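PDB 6W3F: Rd1NTF2_05_I64F_A80G_T94P_D101K_L106W, which has no assigned natural function but is a de novo designed NTF2-like protein, probably built to present a pocket. Local coordinates for residues K9-L14 and I63-K68; D28-N33 and H48-L53; N33-V38 and T42-E47. One frame throughout, in Å; residues are numbered along the deposited sequence.

Interaction 1 of 3, residues K9-L14 and I63-K68; sequences KIIKTL and ISFTLK
I11 of helix 6-20 meets F65 of strand 62-73 through its terminal methyl, which comes up to the rim of the phenyl ring rather than over a face. I11 CD1 lies 3.7 Å from F65 CD2 and 3.8 Å from F65 CE2, near the ring plane, so one ring edge takes the methyl between two of its carbons. The two side chains cross at about a right angle. Both branches of the isoleucine take part: CG1, anti to the carbonyl carbon (chi1 -65°) and with chi2 extended, brings CD1 to the ring edge, while CG2 closes in from its own branch to 4.0 Å from F65 CD2. The ring is brought there by an F65 CG that is anti to its backbone N (chi1 175°), reaching from the strand toward the helix.

Away from this rim the packing slackens. L67, two residues along the strand, offers a backbone-proximal carbon, with I11 CD1 4.4 Å from L67 CB; M79 of strand 76-87 touches both I11 and L67. This is a surface contact: none of its three touching residues is fully buried, and T66, between F65 and L67, points away from the helix.

Helix 6-20 lies over the sheet, with I11 meeting the edge strand 62-73 and I10 and L14 on strands 90-103 and 106-114, consistent with the N-terminal helix of NTF2-like folds. F65 probably corresponds to the isoleucine-to-phenylalanine change in the construct's name, and is then engineered. Within the I11/F65/L67 patch hydrocarbon alone meets hydrocarbon, so this patch rests on dispersion and the exclusion of water; a directional bond between the same helix and strand comes from elsewhere, where R19 NH2 bonds to I63 O.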
ATOM      1  N   LYS A   9      -0.698 -10.727  -5.751  1.00 40.65           N
ATOM      2  CA  LYS A   9       0.188 -10.036  -6.680  1.00 44.77           C
ATOM      3  C   LYS A   9       0.308  -8.548  -6.348  1.00 33.36           C
ATOM      4  O   LYS A   9       1.415  -7.987  -6.339  1.00 30.17           O
ATOM      5  CB  LYS A   9      -0.320 -10.235  -8.108  1.00 50.81           C
ATOM      6  CG  LYS A   9       0.673  -9.779  -9.195  1.00 51.48           C
ATOM      7  N   ILE A  10      -0.817  -7.889  -6.083  1.00 33.56           N
ATOM      8  CA  ILE A  10      -0.769  -6.469  -5.743  1.00 30.40           C
ATOM      9  C   ILE A  10       0.084  -6.251  -4.495  1.00 33.62           C
ATOM     10  O   ILE A  10       0.909  -5.335  -4.441  1.00 30.67           O
ATOM     11  CB  ILE A  10      -2.192  -5.907  -5.561  1.00 34.20           C
ATOM     12  CG1 ILE A  10      -2.869  -5.812  -6.931  1.00 37.71           C
ATOM     13  CG2 ILE A  10      -2.129  -4.561  -4.857  1.00 34.82           C
ATOM     14  CD1 ILE A  10      -4.326  -5.379  -6.864  1.00 40.36           C
ATOM     15  N   ILE A  11      -0.106  -7.093  -3.457  1.00 25.18           N
ATOM     16  CA  ILE A  11       0.637  -6.930  -2.209  1.00 26.03           C
ATOM     17  C   ILE A  11       2.135  -7.060  -2.462  1.00 26.74           C
ATOM     18  O   ILE A  11       2.931  -6.259  -1.969  1.00 32.42           O
ATOM     19  CB  ILE A  11       0.148  -7.945  -1.152  1.00 25.54           C
ATOM     20  CG1 ILE A  11      -1.316  -7.638  -0.801  1.00 31.90           C
ATOM     21  CG2 ILE A  11       1.004  -7.915   0.110  1.00 30.37           C
ATOM     22  CD1 ILE A  11      -1.998  -8.672   0.005  1.00 33.38           C
ATOM     23  N   LYS A  12       2.547  -8.084  -3.211  1.00 28.59           N
ATOM     24  CA  LYS A  12       3.976  -8.308  -3.418  1.00 34.76           C
ATOM     25  C   LYS A  12       4.602  -7.189  -4.256  1.00 33.29           C
ATOM     26  O   LYS A  12       5.713  -6.707  -3.964  1.00 32.13           O
ATOM     27  CB  LYS A  12       4.212  -9.666  -4.083  1.00 43.17           C
ATOM     28  CG  LYS A  12       5.706  -9.979  -4.288  1.00 55.02           C
ATOM     29  CD  LYS A  12       5.935 -11.427  -4.715  1.00 66.11           C
ATOM     30  CE  LYS A  12       7.416 -11.805  -4.609  1.00 70.99           C
ATOM     31  NZ  LYS A  12       8.291 -10.825  -5.323  1.00 70.19           N
ATOM     32  N   THR A  13       3.937  -6.806  -5.345  1.00 31.38           N
ATOM     33  CA  THR A  13       4.442  -5.697  -6.159  1.00 34.84           C
ATOM     34  C   THR A  13       4.624  -4.475  -5.277  1.00 30.01           C
ATOM     35  O   THR A  13       5.706  -3.880  -5.229  1.00 35.69           O
ATOM     36  CB  THR A  13       3.484  -5.402  -7.312  1.00 35.58           C
ATOM     37  OG1 THR A  13       3.357  -6.570  -8.136  1.00 43.21           O
ATOM     38  CG2 THR A  13       3.984  -4.232  -8.171  1.00 40.24           C
ATOM     39  N   LEU A  14       3.587  -4.135  -4.507  1.00 30.69           N
ATOM     40  CA  LEU A  14       3.654  -2.942  -3.670  1.00 34.51           C
ATOM     41  C   LEU A  14       4.780  -3.063  -2.653  1.00 31.47           C
ATOM     42  O   LEU A  14       5.563  -2.128  -2.471  1.00 36.22           O
ATOM     43  CB  LEU A  14       2.323  -2.694  -2.975  1.00 51.08           C
ATOM     44  CG  LEU A  14       1.621  -1.390  -3.328  1.00 50.08           C
ATOM     45  CD1 LEU A  14       0.426  -1.100  -2.417  1.00 49.06           C
ATOM     46  CD2 LEU A  14       2.610  -0.214  -3.305  1.00 50.06           C
ATOM     47  N   ILE A  63       9.322  -5.265   6.408  1.00 34.19           N
ATOM     48  CA  ILE A  63       7.927  -4.874   6.285  1.00 36.55           C
ATOM     49  C   ILE A  63       7.196  -6.014   5.591  1.00 36.16           C
ATOM     50  O   ILE A  63       7.679  -6.559   4.595  1.00 36.89           O
ATOM     51  CB  ILE A  63       7.813  -3.533   5.534  1.00 40.75           C
ATOM     52  CG1 ILE A  63       6.361  -3.053   5.507  1.00 48.69           C
ATOM     53  CG2 ILE A  63       8.399  -3.663   4.142  1.00 41.83           C
ATOM     54  CD1 ILE A  63       6.227  -1.617   4.996  1.00 46.96           C
ATOM     55  N   SER A  64       6.061  -6.406   6.138  1.00 34.28           N
ATOM     56  CA  SER A  64       5.203  -7.396   5.513  1.00 34.86           C
ATOM     57  C   SER A  64       3.758  -7.025   5.786  1.00 36.63           C
ATOM     58  O   SER A  64       3.470  -6.156   6.613  1.00 37.92           O
ATOM     59  CB  SER A  64       5.495  -8.814   6.038  1.00 41.16           C
ATOM     60  OG  SER A  64       5.462  -8.841   7.448  1.00 43.75           O
ATOM     61  N   PHE A  65       2.843  -7.689   5.067  1.00 34.15           N
ATOM     62  CA  PHE A  65       1.417  -7.453   5.194  1.00 34.05           C
ATOM     63  C   PHE A  65       0.687  -8.782   5.127  1.00 38.43           C
ATOM     64  O   PHE A  65       0.906  -9.571   4.201  1.00 39.49           O
ATOM     65  CB  PHE A  65       0.913  -6.522   4.100  1.00 31.76           C
ATOM     66  CG  PHE A  65      -0.583  -6.318   4.096  1.00 33.52           C
ATOM     67  CD1 PHE A  65      -1.179  -5.449   4.982  1.00 38.53           C
ATOM     68  CD2 PHE A  65      -1.384  -6.969   3.177  1.00 43.05           C
ATOM     69  CE1 PHE A  65      -2.551  -5.233   4.957  1.00 39.95           C
ATOM     70  CE2 PHE A  65      -2.768  -6.749   3.143  1.00 43.05           C
ATOM     71  CZ  PHE A  65      -3.339  -5.885   4.032  1.00 41.09           C
ATOM     72  N   THR A  66      -0.142  -9.041   6.138  1.00 34.84           N
ATOM     73  CA  THR A  66      -0.947 -10.250   6.221  1.00 35.56           C
ATOM     74  C   THR A  66      -2.401  -9.887   5.974  1.00 34.15           C
ATOM     75  O   THR A  66      -3.014  -9.177   6.779  1.00 38.08           O
ATOM     76  CB  THR A  66      -0.795 -10.917   7.579  1.00 38.76           C
ATOM     77  OG1 THR A  66       0.576 -11.277   7.757  1.00 47.85           O
ATOM     78  CG2 THR A  66      -1.696 -12.130   7.671  1.00 40.20           C
ATOM     79  N   LEU A  67      -2.938 -10.364   4.857  1.00 35.40           N
ATOM     80  CA  LEU A  67      -4.313 -10.068   4.485  1.00 36.04           C
ATOM     81  C   LEU A  67      -5.294 -10.708   5.461  1.00 34.62           C
ATOM     82  O   LEU A  67      -5.234 -11.913   5.716  1.00 37.74           O
ATOM     83  CB  LEU A  67      -4.575 -10.575   3.069  1.00 34.81           C
ATOM     84  CG  LEU A  67      -5.917 -10.333   2.397  1.00 41.68           C
ATOM     85  CD1 LEU A  67      -6.112  -8.849   2.213  1.00 47.34           C
ATOM     86  CD2 LEU A  67      -5.951 -11.055   1.056  1.00 43.05           C
ATOM     87  N   LYS A  68      -6.217  -9.891   5.987  1.00 31.17           N
ATOM     88  CA  LYS A  68      -7.323 -10.370   6.812  1.00 32.59           C
ATOM     89  C   LYS A  68      -8.658 -10.345   6.071  1.00 33.90           C
ATOM     90  O   LYS A  68      -9.464 -11.268   6.229  1.00 29.57           O
ATOM     91  CB  LYS A  68      -7.445  -9.537   8.091  1.00 37.27           C
ATOM     92  CG  LYS A  68      -8.574  -9.960   9.027  1.00 48.34           C
TER

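Interaction 2 of 3, residues D28-N33 and H48-L53; sequences DQMDPN and HAAKFL
M30 reaches across to the helix at A49, A50 and L53 and carries the apolar contact by itself. Its CG lies anti to the carbonyl carbon (chi1 -70°), and beyond CG the chain is extended, so the thioether is delivered end first against the helix. The terminal methyl is the busiest atom: M30 CE sits 3.9 Å from A49 CB and 3.8 Å from L53 CD1, bridging residues one helical turn apart. The sulfur lies beside the next residue, with M30 SD 3.9 Å from A50 CB. The methyl also rests on the helix backbone, M30 CE being 3.7 Å from A50 N, an approach that the small side chains of A49 and A50 probably allow. All four residues are buried, and the interaction between them is van der Waals packing throughout.

Between the two segments there is no polar bond. Within D28-N33, D31 closes an Asx turn: N33 N donates to D31 OD2 over 2.9 Å with an N-H...O angle of 155°, meeting the oxygen on its anti side and somewhat out of the carboxylate plane. The turn lies where the chain rounds the corner at P32 and N33. Within H48-L53, ordinary helical bonds hold the platform that M30 touches, among them L53 N to A49 O at 2.8 Å.

Around this core, Q29 and D31 bond through their backbones to I109 of strand 106-114, and P32 probably does so with R46 at the start of helix 46-56. A49 also touches V34 and V43 of the hairpin, whereas L53 reaches L26 of helix 23-28 and V38 of strand 34-38. M30 thus joins the short strand 30-31, which follows helix 23-28, to helix 46-56, itself lying on the 34-38/41-44 hairpin.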
ATOM      1  N   ASP A  28       3.853   5.727  -9.493  1.00 36.64           N
ATOM      2  CA  ASP A  28       3.198   5.040 -10.597  1.00 38.83           C
ATOM      3  C   ASP A  28       2.088   4.116 -10.134  1.00 35.00           C
ATOM      4  O   ASP A  28       1.230   3.746 -10.938  1.00 36.61           O
ATOM      5  CB  ASP A  28       4.248   4.235 -11.375  1.00 50.94           C
ATOM      6  CG  ASP A  28       3.649   3.424 -12.517  1.00 65.20           C
ATOM      7  OD1 ASP A  28       3.422   3.999 -13.610  1.00 70.30           O
ATOM      8  OD2 ASP A  28       3.412   2.207 -12.327  1.00 69.94           O
ATOM      9  N   GLN A  29       2.092   3.722  -8.867  1.00 40.59           N
ATOM     10  CA  GLN A  29       1.075   2.823  -8.359  1.00 37.83           C
ATOM     11  C   GLN A  29      -0.141   3.549  -7.821  1.00 35.78           C
ATOM     12  O   GLN A  29      -1.119   2.883  -7.462  1.00 37.77           O
ATOM     13  CB  GLN A  29       1.702   1.951  -7.268  1.00 34.83           C
ATOM     14  CG  GLN A  29       2.876   1.119  -7.722  1.00 32.00           C
ATOM     15  CD  GLN A  29       2.538   0.167  -8.848  1.00 41.47           C
ATOM     16  OE1 GLN A  29       1.462  -0.427  -8.869  1.00 51.78           O
ATOM     17  NE2 GLN A  29       3.444   0.030  -9.806  1.00 50.94           N
ATOM     18  N   MET A  30      -0.104   4.884  -7.771  1.00 34.77           N
ATOM     19  CA  MET A  30      -1.112   5.678  -7.088  1.00 30.90           C
ATOM     20  C   MET A  30      -2.072   6.378  -8.032  1.00 33.57           C
ATOM     21  O   MET A  30      -1.673   6.873  -9.093  1.00 34.96           O
ATOM     22  CB  MET A  30      -0.421   6.730  -6.218  1.00 34.18           C
ATOM     23  CG  MET A  30       0.296   6.103  -5.015  1.00 35.21           C
ATOM     24  SD  MET A  30       1.264   7.306  -4.212  1.00 38.79           S
ATOM     25  CE  MET A  30       1.602   6.419  -2.674  1.00 53.81           C
ATOM     26  N   ASP A  31      -3.336   6.457  -7.620  1.00 30.81           N
ATOM     27  CA  ASP A  31      -4.274   7.364  -8.267  1.00 32.53           C
ATOM     28  C   ASP A  31      -3.740   8.793  -8.147  1.00 31.94           C
ATOM     29  O   ASP A  31      -3.052   9.118  -7.170  1.00 30.00           O
ATOM     30  CB  ASP A  31      -5.649   7.266  -7.611  1.00 28.31           C
ATOM     31  CG  ASP A  31      -6.730   7.959  -8.404  1.00 30.95           C
ATOM     32  OD1 ASP A  31      -7.322   7.306  -9.278  1.00 34.57           O
ATOM     33  OD2 ASP A  31      -7.044   9.133  -8.130  1.00 33.37           O
ATOM     34  N   PRO A  32      -4.019   9.670  -9.130  1.00 30.83           N
ATOM     35  CA  PRO A  32      -3.569  11.062  -8.977  1.00 34.18           C
ATOM     36  C   PRO A  32      -4.124  11.722  -7.734  1.00 30.37           C
ATOM     37  O   PRO A  32      -3.443  12.561  -7.124  1.00 33.21           O
ATOM     38  CB  PRO A  32      -4.071  11.762 -10.270  1.00 34.32           C
ATOM     39  CG  PRO A  32      -4.213  10.695 -11.262  1.00 39.92           C
ATOM     40  CD  PRO A  32      -4.580   9.422 -10.480  1.00 30.66           C
ATOM     41  N   ASN A  33      -5.340  11.371  -7.324  1.00 31.59           N
ATOM     42  CA  ASN A  33      -5.945  11.929  -6.121  1.00 26.81           C
ATOM     43  C   ASN A  33      -5.935  10.946  -4.951  1.00 28.78           C
ATOM     44  O   ASN A  33      -6.835  10.998  -4.115  1.00 26.81           O
ATOM     45  CB  ASN A  33      -7.370  12.371  -6.424  1.00 27.51           C
ATOM     46  CG  ASN A  33      -7.405  13.652  -7.238  1.00 29.41           C
ATOM     47  OD1 ASN A  33      -6.682  14.578  -6.949  1.00 30.39           O
ATOM     48  ND2 ASN A  33      -8.213  13.677  -8.276  1.00 29.59           N
ATOM     49  N   HIS A  48       2.715  13.938  -3.273  1.00 47.87           N
ATOM     50  CA  HIS A  48       2.938  14.060  -1.831  1.00 46.92           C
ATOM     51  C   HIS A  48       2.927  12.696  -1.148  1.00 44.86           C
ATOM     52  O   HIS A  48       3.787  12.406  -0.310  1.00 44.27           O
ATOM     53  CB  HIS A  48       1.879  14.958  -1.197  1.00 51.48           C
ATOM     54  CG  HIS A  48       1.879  16.355  -1.730  1.00 60.63           C
ATOM     55  ND1 HIS A  48       1.047  16.762  -2.750  1.00 60.88           N
ATOM     56  CD2 HIS A  48       2.627  17.433  -1.398  1.00 60.88           C
ATOM     57  CE1 HIS A  48       1.280  18.036  -3.021  1.00 63.68           C
ATOM     58  NE2 HIS A  48       2.231  18.467  -2.211  1.00 65.53           N
ATOM     59  N   ALA A  49       1.959  11.844  -1.498  1.00 43.09           N
ATOM     60  CA  ALA A  49       1.807  10.564  -0.816  1.00 42.32           C
ATOM     61  C   ALA A  49       3.005   9.657  -1.052  1.00 44.42           C
ATOM     62  O   ALA A  49       3.489   8.990  -0.126  1.00 47.52           O
ATOM     63  CB  ALA A  49       0.527   9.874  -1.289  1.00 39.62           C
ATOM     64  N   ALA A  50       3.459   9.565  -2.301  1.00 37.40           N
ATOM     65  CA  ALA A  50       4.606   8.719  -2.609  1.00 36.72           C
ATOM     66  C   ALA A  50       5.840   9.176  -1.844  1.00 43.16           C
ATOM     67  O   ALA A  50       6.508   8.377  -1.183  1.00 39.23           O
ATOM     68  CB  ALA A  50       4.884   8.740  -4.113  1.00 43.38           C
ATOM     69  N   LYS A  51       6.173  10.465  -1.939  1.00 42.11           N
ATOM     70  CA  LYS A  51       7.281  10.998  -1.160  1.00 47.76           C
ATOM     71  C   LYS A  51       7.137  10.626   0.310  1.00 46.14           C
ATOM     72  O   LYS A  51       8.071  10.112   0.925  1.00 47.99           O
ATOM     73  CB  LYS A  51       7.352  12.517  -1.321  1.00 53.84           C
ATOM     74  CG  LYS A  51       8.493  13.182  -0.556  1.00 50.43           C
ATOM     75  CD  LYS A  51       8.365  14.695  -0.615  1.00 57.34           C
ATOM     76  N   PHE A  52       5.970  10.891   0.892  1.00 43.41           N
ATOM     77  CA  PHE A  52       5.818  10.712   2.327  1.00 43.41           C
ATOM     78  C   PHE A  52       5.964   9.247   2.698  1.00 42.07           C
ATOM     79  O   PHE A  52       6.724   8.906   3.610  1.00 44.81           O
ATOM     80  CB  PHE A  52       4.467  11.259   2.781  1.00 47.71           C
ATOM     81  CG  PHE A  52       4.168  10.996   4.211  1.00 49.08           C
ATOM     82  CD1 PHE A  52       4.826  11.690   5.218  1.00 56.54           C
ATOM     83  CD2 PHE A  52       3.224  10.055   4.554  1.00 52.58           C
ATOM     84  CE1 PHE A  52       4.546  11.435   6.546  1.00 60.94           C
ATOM     85  CE2 PHE A  52       2.947   9.791   5.880  1.00 56.54           C
ATOM     86  CZ  PHE A  52       3.604  10.484   6.876  1.00 61.59           C
ATOM     87  N   LEU A  53       5.271   8.360   1.976  1.00 40.07           N
ATOM     88  CA  LEU A  53       5.372   6.933   2.261  1.00 41.70           C
ATOM     89  C   LEU A  53       6.786   6.407   2.041  1.00 46.18           C
ATOM     90  O   LEU A  53       7.324   5.670   2.873  1.00 47.44           O
ATOM     91  CB  LEU A  53       4.376   6.157   1.406  1.00 39.49           C
ATOM     92  CG  LEU A  53       2.923   6.398   1.814  1.00 39.51           C
ATOM     93  CD1 LEU A  53       1.971   5.542   0.980  1.00 40.09           C
ATOM     94  CD2 LEU A  53       2.710   6.125   3.299  1.00 45.20           C
TER

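Interaction 3 of 3, residues N33-V38 and T42-E47; sequences NVRADV and TVHGRE
A36 O takes one hydrogen bond, from V43 N over 2.8 Å in the carbonyl plane, and a weaker CH...O contact from T42 CA at 3.4 Å. V43 O answers, taking A36 N at 2.9 Å, and the ladder continues with G45 N bonded to V34 O. This is an antiparallel beta hairpin, with A36 and V43 a hydrogen-bonded pair facing helix 46-56.

On the other face, T42 OG1, set beside its backbone N (chi1 -67°), bonds to D37 OD1 on that oxygen's anti side, 31° out of the carboxylate plane; the modelled 2.5 Å is unusually short and best read with caution. D37 OD2 lies above one face of the R35 guanidinium, an ionic contact without a directed N-H, while T42 CG2 meets that group's edge. R35 runs alongside H44, the two flat groups 14° apart, and a water bridges H44 ND1 to N33 O. G45, at the N-cap position before helix 46-56, has backbone angles that suit glycine.

With the hydroxyl gone, as in an alanine at T42, D37 OD1 would probably lose its mate and the carboxylate be held mainly by its charge contact with R35. With arginine and threonine on its two oxygens, D37 is likely to remain ionised.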
ATOM      1  N   ASN A  33      -5.340  11.371  -7.324  1.00 31.59           N
ATOM      2  CA  ASN A  33      -5.945  11.929  -6.121  1.00 26.81           C
ATOM      3  C   ASN A  33      -5.935  10.946  -4.951  1.00 28.78           C
ATOM      4  O   ASN A  33      -6.835  10.998  -4.115  1.00 26.81           O
ATOM      5  CB  ASN A  33      -7.370  12.371  -6.424  1.00 27.51           C
ATOM      6  CG  ASN A  33      -7.405  13.652  -7.238  1.00 29.41           C
ATOM      7  OD1 ASN A  33      -6.682  14.578  -6.949  1.00 30.39           O
ATOM      8  ND2 ASN A  33      -8.213  13.677  -8.276  1.00 29.59           N
ATOM      9  N   VAL A  34      -4.928  10.082  -4.866  1.00 30.59           N
ATOM     10  CA  VAL A  34      -4.798   9.125  -3.759  1.00 28.17           C
ATOM     11  C   VAL A  34      -4.879   9.899  -2.456  1.00 28.78           C
ATOM     12  O   VAL A  34      -4.432  11.047  -2.368  1.00 29.37           O
ATOM     13  CB  VAL A  34      -3.477   8.347  -3.858  1.00 26.22           C
ATOM     14  CG1 VAL A  34      -2.323   9.292  -3.833  1.00 28.34           C
ATOM     15  CG2 VAL A  34      -3.348   7.296  -2.698  1.00 33.44           C
ATOM     16  N   ARG A  35      -5.450   9.281  -1.436  1.00 39.17           N
ATOM     17  CA  ARG A  35      -5.464   9.840  -0.096  1.00 36.90           C
ATOM     18  C   ARG A  35      -4.788   8.844   0.837  1.00 40.52           C
ATOM     19  O   ARG A  35      -5.121   7.662   0.808  1.00 35.36           O
ATOM     20  CB  ARG A  35      -6.888  10.095   0.370  1.00 43.29           C
ATOM     21  CG  ARG A  35      -6.962  10.568   1.783  1.00 55.44           C
ATOM     22  CD  ARG A  35      -8.381  10.546   2.256  1.00 63.06           C
ATOM     23  NE  ARG A  35      -8.488  11.258   3.519  1.00 72.40           N
ATOM     24  CZ  ARG A  35      -9.606  11.367   4.222  1.00 77.59           C
ATOM     25  NH1 ARG A  35     -10.724  10.794   3.787  1.00 76.94           N
ATOM     26  NH2 ARG A  35      -9.597  12.046   5.359  1.00 79.65           N
ATOM     27  N   ALA A  36      -3.821   9.303   1.624  1.00 41.52           N
ATOM     28  CA  ALA A  36      -3.089   8.429   2.534  1.00 42.51           C
ATOM     29  C   ALA A  36      -3.235   8.974   3.948  1.00 45.42           C
ATOM     30  O   ALA A  36      -2.861  10.118   4.224  1.00 40.14           O
ATOM     31  CB  ALA A  36      -1.611   8.319   2.150  1.00 47.00           C
ATOM     32  N   ASP A  37      -3.769   8.150   4.835  1.00 45.23           N
ATOM     33  CA  ASP A  37      -3.863   8.462   6.260  1.00 54.26           C
ATOM     34  C   ASP A  37      -2.889   7.546   6.994  1.00 50.23           C
ATOM     35  O   ASP A  37      -3.096   6.331   7.049  1.00 54.44           O
ATOM     36  CB  ASP A  37      -5.295   8.283   6.764  1.00 54.17           C
ATOM     37  CG  ASP A  37      -6.276   9.198   6.057  1.00 59.12           C
ATOM     38  OD1 ASP A  37      -5.967  10.395   5.919  1.00 64.01           O
ATOM     39  OD2 ASP A  37      -7.342   8.727   5.610  1.00 59.58           O
ATOM     40  N   VAL A  38      -1.794   8.118   7.485  1.00 51.75           N
ATOM     41  CA  VAL A  38      -0.867   7.420   8.372  1.00 51.95           C
ATOM     42  C   VAL A  38      -1.142   7.980   9.759  1.00 51.59           C
ATOM     43  O   VAL A  38      -0.676   9.071  10.099  1.00 49.16           O
ATOM     44  CB  VAL A  38       0.596   7.621   7.970  1.00 55.12           C
ATOM     45  CG1 VAL A  38       1.521   6.851   8.916  1.00 57.53           C
ATOM     46  CG2 VAL A  38       0.818   7.199   6.517  1.00 55.84           C
ATOM     47  N   THR A  42      -2.692  13.232   7.316  1.00 51.26           N
ATOM     48  CA  THR A  42      -3.390  12.961   6.072  1.00 48.11           C
ATOM     49  C   THR A  42      -2.684  13.663   4.921  1.00 49.85           C
ATOM     50  O   THR A  42      -2.432  14.870   4.979  1.00 57.33           O
ATOM     51  CB  THR A  42      -4.854  13.407   6.139  1.00 54.67           C
ATOM     52  OG1 THR A  42      -5.556  12.594   7.091  1.00 55.07           O
ATOM     53  CG2 THR A  42      -5.498  13.271   4.771  1.00 47.82           C
ATOM     54  N   VAL A  43      -2.395  12.902   3.872  1.00 45.37           N
ATOM     55  CA  VAL A  43      -1.629  13.352   2.716  1.00 46.59           C
ATOM     56  C   VAL A  43      -2.512  13.174   1.489  1.00 45.61           C
ATOM     57  O   VAL A  43      -3.112  12.109   1.308  1.00 44.03           O
ATOM     58  CB  VAL A  43      -0.321  12.547   2.588  1.00 49.04           C
ATOM     59  CG1 VAL A  43       0.446  12.934   1.357  1.00 50.27           C
ATOM     60  CG2 VAL A  43       0.546  12.703   3.875  1.00 51.68           C
ATOM     61  N   HIS A  44      -2.589  14.204   0.646  1.00 39.88           N
ATOM     62  CA  HIS A  44      -3.411  14.156  -0.555  1.00 38.36           C
ATOM     63  C   HIS A  44      -2.541  14.246  -1.796  1.00 36.38           C
ATOM     64  O   HIS A  44      -1.586  15.024  -1.825  1.00 40.15           O
ATOM     65  CB  HIS A  44      -4.427  15.294  -0.598  1.00 42.50           C
ATOM     66  CG  HIS A  44      -5.583  15.091   0.320  1.00 46.16           C
ATOM     67  ND1 HIS A  44      -6.727  14.435  -0.069  1.00 41.58           N
ATOM     68  CD2 HIS A  44      -5.775  15.451   1.610  1.00 46.39           C
ATOM     69  CE1 HIS A  44      -7.582  14.412   0.936  1.00 44.87           C
ATOM     70  NE2 HIS A  44      -7.027  15.020   1.968  1.00 48.82           N
ATOM     71  N   GLY A  45      -2.838  13.423  -2.782  1.00 33.30           N
ATOM     72  CA  GLY A  45      -2.152  13.548  -4.073  1.00 35.43           C
ATOM     73  C   GLY A  45      -1.003  12.550  -4.195  1.00 34.18           C
ATOM     74  O   GLY A  45      -0.252  12.258  -3.266  1.00 33.95           O
ATOM     75  N   ARG A  46      -0.809  12.108  -5.436  1.00 44.62           N
ATOM     76  CA  ARG A  46       0.190  11.108  -5.782  1.00 44.77           C
ATOM     77  C   ARG A  46       1.595  11.567  -5.408  1.00 50.28           C
ATOM     78  O   ARG A  46       2.346  10.831  -4.766  1.00 51.67           O
ATOM     79  CB  ARG A  46       0.069  10.822  -7.285  1.00 49.45           C
ATOM     80  CG  ARG A  46       0.955   9.759  -7.824  1.00 50.57           C
ATOM     81  CD  ARG A  46       1.587  10.203  -9.136  1.00 54.18           C
ATOM     82  NE  ARG A  46       0.651  10.591 -10.193  1.00 50.42           N
ATOM     83  CZ  ARG A  46       0.076   9.741 -11.039  1.00 54.79           C
ATOM     84  NH1 ARG A  46       0.301   8.435 -10.930  1.00 56.37           N
ATOM     85  NH2 ARG A  46      -0.734  10.191 -11.991  1.00 50.96           N
ATOM     86  N   GLU A  47       1.968  12.784  -5.782  1.00 54.23           N
ATOM     87  CA  GLU A  47       3.335  13.236  -5.538  1.00 59.29           C
ATOM     88  C   GLU A  47       3.627  13.327  -4.040  1.00 54.26           C
ATOM     89  O   GLU A  47       4.674  12.858  -3.565  1.00 46.97           O
ATOM     90  CB  GLU A  47       3.568  14.576  -6.240  1.00 70.41           C
ATOM     91  CG  GLU A  47       4.899  15.219  -5.928  1.00 75.55           C
ATOM     92  CD  GLU A  47       4.857  15.995  -4.632  1.00 85.98           C
ATOM     93  OE1 GLU A  47       3.804  16.605  -4.345  1.00 89.78           O
ATOM     94  OE2 GLU A  47       5.866  15.981  -3.891  1.00 92.04           O
TER
HETATM   95  O   HOH W   1      -7.167  13.247  -2.544  1.00 55.32           O

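Interactions 2 and 3 form one neighbourhood, their centres about 6 Å apart: they share N33, both use helix 46-56, and interaction 3 is nested inside the chain loop that interaction 2 closes. The helix packs on the hairpin between them, A49 N lying 3.4 Å from V43 CG1 and F52 CE2 3.4 Å from V38 CG2. Interaction 1 lies on the other side of the chain's centre, its centre about 17 Å from that of interaction 2 and 19 Å from that of interaction 3. Interactions 1 and 3 reach the two outermost strands of the same sheet, whose curvature in NTF2-like folds probably encloses the designed pocket.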